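Local coordinates for protein putative amidohydrolase/peptidase (Burkholderia cenocepacia, PDB 4WJB) that probably hydrolyses non-peptide carbon-nitrogen bonds as a zinc-dependent amidohydrolase of the peptidase M20 family, at residues L47-R52 with L180-Y185; R352-S357 with A410-R415. All coordinates share one frame; numbering follows the deposited sequence.

Contact 1: L47-R52 with L180-Y185; sequences LTDLDR and LERIGY
R182 reaches from the last turn of helix 176-183 to the start of helix 49-64 and places its two terminal nitrogens on different acceptors. R182 NH1 donates to D49 OD1 at 2.9 Å, the closest approach of a salt bridge, and R182 NH2 donates to L47 O at 3.0 Å. The second bond is well bent, with an N-H...O angle of 136°. Carboxylate and guanidinium do not lie flat against each other: their planes are 50° apart, and NH1 meets OD1 from above the carboxylate plane. The bend in the R182 chain at chi3 (67°) swings the guanidinium aside toward D49 and L47 O, while E179 also pairs with NE. I183 CG2 lies against one face of this guanidinium, offset toward its rim.

R52 runs along I183, the two side chains sliding past each other in opposite directions. R52 CG lies 3.8 Å from I183 CB, and the R52 guanidinium sets one face over I183 CA. D49 OD1 takes NH1 of both arginines, the bond from R52 being weak, and probably offsets their like charges, R52 NH1 and R182 NH1 being 4.4 Å apart. A water accepts from R52 NH1 and donates to R182 O, bridging the segments. L47, which is buried, touches L180 CD2 through its CD2 at 3.7 Å; L47 CD2 also lies 3.8 Å from I183 CD1, the latter side chain crossing it at about a right angle.

T48 OG1 accepts from D51 N and is also hydrogen-bonded with L45 O, and G184, at positive phi, closes the other helix. The arrangement is thus a helix N-terminus with its N-cap T48 packed against a helix C-terminus ending in a Schellman motif, joined by a D49-R52-R182 salt-bridge network.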
ATOM      1  N   LEU A  47     -21.419  10.034  28.595  1.00 20.07           N
ATOM      2  CA  LEU A  47     -21.492   9.642  30.004  1.00 18.23           C
ATOM      3  C   LEU A  47     -20.330  10.152  30.856  1.00 19.62           C
ATOM      4  O   LEU A  47     -20.143   9.703  31.990  1.00 19.36           O
ATOM      5  CB  LEU A  47     -21.606   8.120  30.124  1.00 19.18           C
ATOM      6  CG  LEU A  47     -22.807   7.564  29.359  1.00 18.47           C
ATOM      7  CD1 LEU A  47     -22.987   6.071  29.613  1.00 17.54           C
ATOM      8  CD2 LEU A  47     -24.084   8.351  29.693  1.00 17.49           C
ATOM      9  N   THR A  48     -19.562  11.097  30.319  1.00 19.41           N
ATOM     10  CA  THR A  48     -18.625  11.863  31.134  1.00 22.34           C
ATOM     11  C   THR A  48     -19.399  12.895  31.959  1.00 21.94           C
ATOM     12  O   THR A  48     -20.599  13.070  31.763  1.00 21.04           O
ATOM     13  CB  THR A  48     -17.576  12.588  30.270  1.00 24.18           C
ATOM     14  OG1 THR A  48     -18.245  13.457  29.342  1.00 23.38           O
ATOM     15  CG2 THR A  48     -16.718  11.571  29.502  1.00 23.36           C
ATOM     16  N   ASP A  49     -18.715  13.582  32.870  1.00 23.80           N
ATOM     17  CA  ASP A  49     -19.348  14.659  33.628  1.00 25.37           C
ATOM     18  C   ASP A  49     -19.767  15.811  32.709  1.00 23.33           C
ATOM     19  O   ASP A  49     -20.746  16.510  32.980  1.00 20.91           O
ATOM     20  CB  ASP A  49     -18.417  15.171  34.729  1.00 29.22           C
ATOM     21  CG  ASP A  49     -18.448  14.297  35.972  1.00 32.91           C
ATOM     22  OD1 ASP A  49     -19.396  13.494  36.107  1.00 32.32           O
ATOM     23  OD2 ASP A  49     -17.537  14.422  36.819  1.00 35.08           O
ATOM     24  N   LEU A  50     -19.029  16.000  31.618  1.00 21.81           N
ATOM     25  CA  LEU A  50     -19.388  17.009  30.626  1.00 22.96           C
ATOM     26  C   LEU A  50     -20.679  16.638  29.903  1.00 20.15           C
ATOM     27  O   LEU A  50     -21.509  17.502  29.614  1.00 20.68           O
ATOM     28  CB  LEU A  50     -18.247  17.200  29.621  1.00 24.36           C
ATOM     29  CG  LEU A  50     -17.032  17.945  30.177  1.00 29.43           C
ATOM     30  CD1 LEU A  50     -15.862  17.877  29.206  1.00 31.43           C
ATOM     31  CD2 LEU A  50     -17.384  19.396  30.495  1.00 30.95           C
ATOM     32  N   ASP A  51     -20.845  15.352  29.604  1.00 19.79           N
ATOM     33  CA  ASP A  51     -22.082  14.870  29.001  1.00 18.98           C
ATOM     34  C   ASP A  51     -23.244  15.072  29.976  1.00 17.85           C
ATOM     35  O   ASP A  51     -24.332  15.503  29.591  1.00 15.20           O
ATOM     36  CB  ASP A  51     -21.961  13.393  28.611  1.00 18.35           C
ATOM     37  CG  ASP A  51     -23.175  12.889  27.852  1.00 21.77           C
ATOM     38  OD1 ASP A  51     -23.842  13.715  27.191  1.00 24.01           O
ATOM     39  OD2 ASP A  51     -23.462  11.670  27.903  1.00 21.52           O
ATOM     40  N   ARG A  52     -22.991  14.745  31.240  1.00 18.51           N
ATOM     41  CA  ARG A  52     -23.967  14.915  32.313  1.00 20.27           C
ATOM     42  C   ARG A  52     -24.414  16.372  32.443  1.00 19.84           C
ATOM     43  O   ARG A  52     -25.607  16.655  32.584  1.00 18.89           O
ATOM     44  CB  ARG A  52     -23.369  14.424  33.638  1.00 22.43           C
ATOM     45  CG  ARG A  52     -24.242  14.635  34.874  1.00 27.11           C
ATOM     46  CD  ARG A  52     -23.358  14.626  36.113  1.00 31.72           C
ATOM     47  NE  ARG A  52     -24.013  14.070  37.290  1.00 35.78           N
ATOM     48  CZ  ARG A  52     -23.358  13.549  38.325  1.00 39.24           C
ATOM     49  NH1 ARG A  52     -22.027  13.503  38.317  1.00 40.32           N
ATOM     50  NH2 ARG A  52     -24.029  13.064  39.365  1.00 39.67           N
ATOM     51  N   LEU A 180     -24.089   5.267  33.633  1.00 21.37           N
ATOM     52  CA  LEU A 180     -25.440   5.812  33.738  1.00 20.00           C
ATOM     53  C   LEU A 180     -25.809   6.031  35.204  1.00 21.51           C
ATOM     54  O   LEU A 180     -26.363   7.068  35.573  1.00 21.22           O
ATOM     55  CB  LEU A 180     -26.453   4.878  33.070  1.00 18.07           C
ATOM     56  CG  LEU A 180     -26.472   4.875  31.539  1.00 17.95           C
ATOM     57  CD1 LEU A 180     -27.445   3.830  31.001  1.00 19.07           C
ATOM     58  CD2 LEU A 180     -26.812   6.257  31.000  1.00 14.48           C
ATOM     59  N   GLU A 181     -25.493   5.047  36.038  1.00 21.83           N
ATOM     60  CA  GLU A 181     -25.803   5.139  37.456  1.00 24.82           C
ATOM     61  C   GLU A 181     -24.995   6.253  38.116  1.00 25.00           C
ATOM     62  O   GLU A 181     -25.509   6.985  38.962  1.00 24.79           O
ATOM     63  CB  GLU A 181     -25.538   3.800  38.151  1.00 30.25           C
ATOM     64  CG  GLU A 181     -26.020   3.744  39.589  1.00 37.01           C
ATOM     65  CD  GLU A 181     -25.774   2.391  40.226  1.00 43.43           C
ATOM     66  OE1 GLU A 181     -25.248   1.492  39.532  1.00 44.61           O
ATOM     67  OE2 GLU A 181     -26.114   2.223  41.417  1.00 47.00           O
ATOM     68  N   ARG A 182     -23.733   6.383  37.712  1.00 24.18           N
ATOM     69  CA  ARG A 182     -22.841   7.390  38.281  1.00 25.13           C
ATOM     70  C   ARG A 182     -23.355   8.813  38.055  1.00 23.00           C
ATOM     71  O   ARG A 182     -23.328   9.636  38.971  1.00 22.19           O
ATOM     72  CB  ARG A 182     -21.430   7.253  37.694  1.00 26.78           C
ATOM     73  CG  ARG A 182     -20.397   8.163  38.338  1.00 26.80           C
ATOM     74  CD  ARG A 182     -19.033   8.079  37.638  1.00 27.41           C
ATOM     75  NE  ARG A 182     -19.082   8.631  36.284  1.00 27.11           N
ATOM     76  CZ  ARG A 182     -18.959   9.925  36.005  1.00 25.01           C
ATOM     77  NH1 ARG A 182     -18.782  10.797  36.991  1.00 24.88           N
ATOM     78  NH2 ARG A 182     -19.018  10.349  34.747  1.00 21.57           N
ATOM     79  N   ILE A 183     -23.813   9.101  36.843  1.00 17.52           N
ATOM     80  CA  ILE A 183     -24.213  10.465  36.508  1.00 22.17           C
ATOM     81  C   ILE A 183     -25.713  10.708  36.690  1.00 21.02           C
ATOM     82  O   ILE A 183     -26.202  11.795  36.401  1.00 19.54           O
ATOM     83  CB  ILE A 183     -23.821  10.842  35.065  1.00 20.57           C
ATOM     84  CG1 ILE A 183     -24.618  10.019  34.049  1.00 15.29           C
ATOM     85  CG2 ILE A 183     -22.318  10.671  34.862  1.00 19.61           C
ATOM     86  CD1 ILE A 183     -24.609  10.613  32.664  1.00 16.49           C
ATOM     87  N   GLY A 184     -26.432   9.704  37.180  1.00 21.37           N
ATOM     88  CA  GLY A 184     -27.826   9.884  37.545  1.00 22.04           C
ATOM     89  C   GLY A 184     -28.814   9.758  36.401  1.00 21.41           C
ATOM     90  O   GLY A 184     -29.914  10.320  36.462  1.00 20.51           O
ATOM     91  N   TYR A 185     -28.432   9.013  35.365  1.00 18.05           N
ATOM     92  CA  TYR A 185     -29.307   8.776  34.219  1.00 20.42           C
ATOM     93  C   TYR A 185     -29.586   7.287  33.978  1.00 18.83           C
ATOM     94  O   TYR A 185     -29.889   6.875  32.856  1.00 15.09           O
ATOM     95  CB  TYR A 185     -28.711   9.422  32.959  1.00 20.77           C
ATOM     96  CG  TYR A 185     -28.952  10.911  32.937  1.00 21.30           C
ATOM     97  CD1 TYR A 185     -28.066  11.787  33.552  1.00 19.80           C
ATOM     98  CD2 TYR A 185     -30.091  11.441  32.339  1.00 21.90           C
ATOM     99  CE1 TYR A 185     -28.296  13.151  33.553  1.00 21.45           C
ATOM    100  CE2 TYR A 185     -30.326  12.804  32.332  1.00 20.85           C
ATOM    101  CZ  TYR A 185     -29.432  13.653  32.946  1.00 21.10           C
ATOM    102  OH  TYR A 185     -29.668  15.012  32.947  1.00 20.29           O
TER
HETATM  103  O   HOH W   1     -21.676  11.283  40.316  1.00 27.89           O

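Contact 2: R352-S357 with A410-R415; sequences RDAARS and ADVLLR
R415 is directed at helix 345-357 from its first side-chain atom. R415 CB points toward that helix and packs on A354 CB at 3.8 Å. CG stands anti to the carbonyl carbon (chi1 -59°), and the chain then bends at chi2 and again at chi3 (-95°), so that its middle atoms make no close approach to 352-357. The tip returns to the last turn of that helix, where R415 NH1 is 3.3 Å from S357 CB, which lies at the edge of the guanidinium, in its plane; this approach is doubtful, because S357 was modelled in two conformers. Outside the two segments, L358 and M16 also touch the R415 side chain.

One helical turn earlier, V412 forms the apolar half of the contact by dividing its branches between neighbouring alanines. V412 CG1 approaches A354 CB at 3.9 Å, whereas V412 CG2 is 4.1 Å from A355 CA. A354 CB also reaches V412 O at 3.8 Å, placing this methyl directly against the backbone of the second helix. The nearest CA atoms, those of A354 and V412, are 5.4 Å apart.

With alanines on the 352-357 side, the axes of the two segments approach to 8.6 Å at an angle of 120°. I217 of strand 217-234 touches both A355 and V412, so this is helix-helix packing over a strand, as in the layered alpha/beta catalytic domain of M20 peptidases.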
ATOM      1  N   ARG A 352     -40.111  17.755   2.697  1.00 26.63           N
ATOM      2  CA  ARG A 352     -40.028  18.501   1.446  1.00 34.65           C
ATOM      3  C   ARG A 352     -41.108  19.579   1.385  1.00 35.72           C
ATOM      4  O   ARG A 352     -40.836  20.720   1.014  1.00 36.90           O
ATOM      5  CB  ARG A 352     -40.149  17.565   0.243  1.00 33.62           C
ATOM      6  CG  ARG A 352     -39.878  18.255  -1.081  1.00 35.22           C
ATOM      7  CD  ARG A 352     -40.053  17.315  -2.266  1.00 34.32           C
ATOM      8  NE  ARG A 352     -39.131  16.183  -2.232  1.00 31.20           N
ATOM      9  CZ  ARG A 352     -39.483  14.942  -1.911  1.00 30.34           C
ATOM     10  NH1 ARG A 352     -40.742  14.669  -1.593  1.00 30.66           N
ATOM     11  NH2 ARG A 352     -38.577  13.974  -1.911  1.00 29.94           N
ATOM     12  N   ASP A 353     -42.331  19.215   1.755  1.00 36.41           N
ATOM     13  CA  ASP A 353     -43.433  20.169   1.756  1.00 38.72           C
ATOM     14  C   ASP A 353     -43.149  21.331   2.698  1.00 37.58           C
ATOM     15  O   ASP A 353     -43.477  22.474   2.396  1.00 38.13           O
ATOM     16  CB  ASP A 353     -44.745  19.482   2.145  1.00 42.50           C
ATOM     17  CG  ASP A 353     -45.228  18.505   1.086  1.00 45.91           C
ATOM     18  OD1 ASP A 353     -44.713  18.555  -0.053  1.00 46.24           O
ATOM     19  OD2 ASP A 353     -46.123  17.689   1.390  1.00 46.46           O
ATOM     20  N   ALA A 354     -42.528  21.038   3.837  1.00 36.11           N
ATOM     21  CA  ALA A 354     -42.186  22.082   4.795  1.00 37.33           C
ATOM     22  C   ALA A 354     -41.199  23.079   4.186  1.00 36.53           C
ATOM     23  O   ALA A 354     -41.438  24.289   4.215  1.00 37.42           O
ATOM     24  CB  ALA A 354     -41.616  21.472   6.071  1.00 35.91           C
ATOM     25  N   ALA A 355     -40.103  22.565   3.631  1.00 34.04           N
ATOM     26  CA  ALA A 355     -39.100  23.406   2.979  1.00 32.92           C
ATOM     27  C   ALA A 355     -39.736  24.300   1.913  1.00 35.80           C
ATOM     28  O   ALA A 355     -39.430  25.490   1.824  1.00 37.06           O
ATOM     29  CB  ALA A 355     -37.999  22.542   2.362  1.00 28.86           C
ATOM     30  N   ARG A 356     -40.627  23.720   1.116  1.00 32.72           N
ATOM     31  CA  ARG A 356     -41.357  24.469   0.094  1.00 43.83           C
ATOM     32  C   ARG A 356     -42.156  25.636   0.658  1.00 43.04           C
ATOM     33  O   ARG A 356     -42.052  26.765   0.175  1.00 38.04           O
ATOM     34  CB  ARG A 356     -42.310  23.546  -0.664  1.00 46.91           C
ATOM     35  CG  ARG A 356     -41.629  22.559  -1.580  1.00 47.19           C
ATOM     36  CD  ARG A 356     -42.614  22.021  -2.596  1.00 50.09           C
ATOM     37  NE  ARG A 356     -41.936  21.278  -3.652  1.00 51.01           N
ATOM     38  CZ  ARG A 356     -42.030  19.964  -3.818  1.00 53.35           C
ATOM     39  NH1 ARG A 356     -42.787  19.242  -2.999  1.00 54.07           N
ATOM     40  NH2 ARG A 356     -41.372  19.372  -4.809  1.00 54.10           N
ATOM     41  N   SER A 357     -42.959  25.349   1.679  0.51 41.46           N
ATOM     42  CA  SER A 357     -43.834  26.344   2.283  0.51 41.89           C
ATOM     43  C   SER A 357     -43.034  27.498   2.877  0.51 40.83           C
ATOM     44  O   SER A 357     -43.527  28.621   2.976  0.51 41.61           O
ATOM     45  CB  SER A 357     -44.707  25.696   3.359  0.51 42.06           C
ATOM     46  OG  SER A 357     -45.413  24.581   2.839  0.51 42.37           O
ATOM     47  N   ALA A 410     -34.203  24.379  11.557  1.00 20.23           N
ATOM     48  CA  ALA A 410     -35.119  24.357  12.684  1.00 21.09           C
ATOM     49  C   ALA A 410     -36.538  24.726  12.252  1.00 21.05           C
ATOM     50  O   ALA A 410     -37.509  24.183  12.777  1.00 20.38           O
ATOM     51  CB  ALA A 410     -34.631  25.292  13.774  1.00 24.89           C
ATOM     52  N   ASP A 411     -36.656  25.641  11.294  1.00 19.31           N
ATOM     53  CA  ASP A 411     -37.960  26.032  10.765  1.00 28.07           C
ATOM     54  C   ASP A 411     -38.642  24.869  10.042  1.00 26.06           C
ATOM     55  O   ASP A 411     -39.848  24.659  10.193  1.00 25.82           O
ATOM     56  CB  ASP A 411     -37.821  27.226   9.820  1.00 33.18           C
ATOM     57  CG  ASP A 411     -38.252  28.532  10.458  1.00 35.41           C
ATOM     58  OD1 ASP A 411     -39.161  28.513  11.316  1.00 36.61           O
ATOM     59  OD2 ASP A 411     -37.690  29.583  10.089  1.00 36.34           O
ATOM     60  N   VAL A 412     -37.866  24.121   9.261  1.00 22.71           N
ATOM     61  CA  VAL A 412     -38.378  22.939   8.574  1.00 21.00           C
ATOM     62  C   VAL A 412     -38.811  21.874   9.589  1.00 21.13           C
ATOM     63  O   VAL A 412     -39.882  21.281   9.452  1.00 21.96           O
ATOM     64  CB  VAL A 412     -37.326  22.344   7.604  1.00 23.39           C
ATOM     65  CG1 VAL A 412     -37.816  21.024   7.021  1.00 21.00           C
ATOM     66  CG2 VAL A 412     -37.007  23.339   6.489  1.00 20.46           C
ATOM     67  N   LEU A 413     -37.986  21.647  10.612  1.00 20.48           N
ATOM     68  CA  LEU A 413     -38.320  20.697  11.679  1.00 20.00           C
ATOM     69  C   LEU A 413     -39.614  21.093  12.387  1.00 21.75           C
ATOM     70  O   LEU A 413     -40.470  20.251  12.664  1.00 22.56           O
ATOM     71  CB  LEU A 413     -37.193  20.604  12.715  1.00 16.52           C
ATOM     72  CG  LEU A 413     -37.503  19.596  13.835  1.00 16.11           C
ATOM     73  CD1 LEU A 413     -37.481  18.171  13.271  1.00 15.71           C
ATOM     74  CD2 LEU A 413     -36.560  19.721  15.025  1.00 19.19           C
ATOM     75  N   LEU A 414     -39.738  22.379  12.689  1.00 21.87           N
ATOM     76  CA  LEU A 414     -40.942  22.907  13.323  1.00 24.05           C
ATOM     77  C   LEU A 414     -42.194  22.574  12.514  1.00 25.63           C
ATOM     78  O   LEU A 414     -43.170  22.066  13.059  1.00 24.85           O
ATOM     79  CB  LEU A 414     -40.821  24.420  13.510  1.00 26.48           C
ATOM     80  CG  LEU A 414     -42.098  25.154  13.933  1.00 27.82           C
ATOM     81  CD1 LEU A 414     -42.631  24.633  15.270  1.00 28.88           C
ATOM     82  CD2 LEU A 414     -41.870  26.663  13.988  1.00 28.31           C
ATOM     83  N   ARG A 415     -42.164  22.847  11.214  1.00 22.03           N
ATOM     84  CA  ARG A 415     -43.340  22.618  10.379  1.00 30.89           C
ATOM     85  C   ARG A 415     -43.629  21.139  10.174  1.00 27.47           C
ATOM     86  O   ARG A 415     -44.783  20.730  10.144  1.00 24.88           O
ATOM     87  CB  ARG A 415     -43.178  23.312   9.026  1.00 39.20           C
ATOM     88  CG  ARG A 415     -42.981  24.807   9.150  1.00 42.94           C
ATOM     89  CD  ARG A 415     -44.308  25.546   9.050  1.00 47.13           C
ATOM     90  NE  ARG A 415     -44.550  25.995   7.680  1.00 49.42           N
ATOM     91  CZ  ARG A 415     -44.576  27.271   7.299  1.00 50.32           C
ATOM     92  NH1 ARG A 415     -44.782  27.571   6.026  1.00 53.79           N
ATOM     93  NH2 ARG A 415     -44.407  28.251   8.184  1.00 48.46           N
TER

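Contacts 1 and 2 are separate packing sites that do not touch, with centres 34 Å apart and nearest atoms about 19 Å apart. Both segments of contact 1 precede those of contact 2 in the chain. Neither supplies a ligand to the zinc ion, which is bound by H96, D107 and H203. Both stand well back from these residues: the side chain of L47 in contact 1 is about 11 Å from that of H96, and the side chain of V412 in contact 2 is about 12 Å from that of H203. The two contacts thus lie at different parts of what is, by family, the same catalytic domain.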